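Local coordinates for hypothetical protein SpyM3_0169 (Streptococcus pyogenes, PDB 1PG6) that is of unknown function but belongs to the AIM24 family of the cupin clan, named for mitochondrial biogenesis, and carries bound calcium ions, at residues H195-F200 against G209-F214. Sequence-based numbering, arbitrary orientation.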
# COMPACT_ATOMS: atom_id res chain seq x y z
N HIS A 195 -6.18 8.70 -14.83
CA HIS A 195 -5.86 9.44 -16.04
C HIS A 195 -5.67 10.92 -15.76
O HIS A 195 -5.99 11.40 -14.67
CB HIS A 195 -7.01 9.27 -17.04
CG HIS A 195 -8.32 9.77 -16.52
ND1 HIS A 195 -8.72 11.08 -16.65
CD2 HIS A 195 -9.29 9.14 -15.82
CE1 HIS A 195 -9.89 11.24 -16.05
NE2 HIS A 195 -10.26 10.08 -15.53
N LEU A 196 -5.15 11.65 -16.74
CA LEU A 196 -4.93 13.08 -16.60
C LEU A 196 -6.15 13.78 -17.18
O LEU A 196 -6.70 13.34 -18.19
CB LEU A 196 -3.66 13.49 -17.36
CG LEU A 196 -3.06 14.86 -17.02
CD1 LEU A 196 -2.66 14.89 -15.55
CD2 LEU A 196 -1.84 15.12 -17.90
N GLU A 197 -6.59 14.86 -16.54
CA GLU A 197 -7.77 15.59 -17.00
C GLU A 197 -7.51 16.61 -18.10
O GLU A 197 -8.44 17.05 -18.77
CB GLU A 197 -8.46 16.30 -15.83
CG GLU A 197 -9.16 15.38 -14.85
CD GLU A 197 -10.08 16.13 -13.90
OE1 GLU A 197 -10.68 15.49 -13.02
OE2 GLU A 197 -10.19 17.36 -14.05
N ASN A 198 -6.25 17.00 -18.29
CA ASN A 198 -5.93 17.99 -19.31
C ASN A 198 -4.45 18.02 -19.68
O ASN A 198 -3.65 17.22 -19.19
CB ASN A 198 -6.38 19.38 -18.86
CG ASN A 198 -5.90 19.72 -17.46
OD1 ASN A 198 -4.70 19.76 -17.20
ND2 ASN A 198 -6.84 19.97 -16.56
N GLY A 199 -4.09 18.96 -20.55
CA GLY A 199 -2.71 19.10 -20.99
C GLY A 199 -1.74 19.36 -19.86
O GLY A 199 -2.13 19.78 -18.77
N PHE A 200 -0.46 19.10 -20.13
CA PHE A 200 0.59 19.30 -19.13
C PHE A 200 0.65 20.77 -18.72
O PHE A 200 0.77 21.08 -17.53
CB PHE A 200 1.94 18.87 -19.71
CG PHE A 200 3.06 18.89 -18.70
CD1 PHE A 200 3.01 18.09 -17.57
CD2 PHE A 200 4.18 19.70 -18.90
CE1 PHE A 200 4.05 18.10 -16.64
CE2 PHE A 200 5.22 19.72 -17.98
CZ PHE A 200 5.16 18.92 -16.85
N GLY A 209 -2.52 16.60 -10.39
CA GLY A 209 -1.97 15.46 -11.10
C GLY A 209 -3.08 14.56 -11.59
O GLY A 209 -4.24 14.97 -11.63
N VAL A 210 -2.75 13.32 -11.94
CA VAL A 210 -3.74 12.37 -12.43
C VAL A 210 -4.85 12.13 -11.42
O VAL A 210 -4.64 12.17 -10.21
CB VAL A 210 -3.11 11.00 -12.77
CG1 VAL A 210 -2.15 11.13 -13.94
CG2 VAL A 210 -2.40 10.43 -11.55
N VAL A 211 -6.05 11.90 -11.94
CA VAL A 211 -7.20 11.63 -11.09
C VAL A 211 -7.61 10.18 -11.29
O VAL A 211 -7.20 9.53 -12.25
CB VAL A 211 -8.40 12.54 -11.45
CG1 VAL A 211 -8.02 13.99 -11.28
CG2 VAL A 211 -8.86 12.26 -12.87
N ASN A 212 -8.41 9.66 -10.36
CA ASN A 212 -8.89 8.29 -10.43
C ASN A 212 -10.41 8.38 -10.51
O ASN A 212 -11.05 8.93 -9.62
CB ASN A 212 -8.47 7.52 -9.18
CG ASN A 212 -8.53 6.01 -9.37
OD1 ASN A 212 -9.36 5.50 -10.12
ND2 ASN A 212 -7.64 5.29 -8.69
N THR A 213 -10.98 7.86 -11.60
CA THR A 213 -12.43 7.87 -11.75
C THR A 213 -12.96 6.48 -11.43
O THR A 213 -12.59 5.49 -12.07
CB THR A 213 -12.85 8.25 -13.19
OG1 THR A 213 -12.48 9.62 -13.44
CG2 THR A 213 -14.35 8.10 -13.36
N PHE A 214 -13.83 6.41 -10.43
CA PHE A 214 -14.44 5.16 -9.97
C PHE A 214 -15.88 5.04 -10.42
O PHE A 214 -16.62 6.03 -10.46
CB PHE A 214 -14.40 5.09 -8.44
CG PHE A 214 -13.03 5.24 -7.85
CD1 PHE A 214 -12.16 4.16 -7.82
CD2 PHE A 214 -12.61 6.46 -7.34
CE1 PHE A 214 -10.88 4.29 -7.29
CE2 PHE A 214 -11.34 6.60 -6.81
CZ PHE A 214 -10.47 5.51 -6.78
O HOH W 1 -5.69 16.07 -13.68
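His195 and Val211 form the last antiparallel hydrogen-bonded pair between strands 191-195 and 211-215, the outer and middle strands of a three-stranded sheet completed by 174-179; helix 200-206 lies in the connection between them. Two backbone bonds establish the pairing: His195 N to Val211 O at 2.9 Å and Val211 N to His195 O at 2.8 Å. The imidazole shares a face of the sheet with Val211 and Thr213. With chi1 at 60°, CG sits between its own backbone N and carbonyl carbon, which lays the ring back over the neighbouring strand. Val211 CG2 then meets one ring face as a CH-pi contact, 3.8 Å from the centroid and 27° off the normal, while Thr213 lies at the ring edge. There His195 NE2 and Thr213 OG1 are hydrogen-bonded with an angle of 163°, and the same hydroxyl also bonds Thr177 on strand 174-179, linking all three strands. Leu196 and Val210 still lie close, CD1 4.1 Å from CG1; one step further the chains separate, and a water accepts from Glu197 N and donates to Gly209 O. The extended Glu197 side chain crosses Val211 at about a right angle, its OE1 resting 3.5 Å from Val211 CG1.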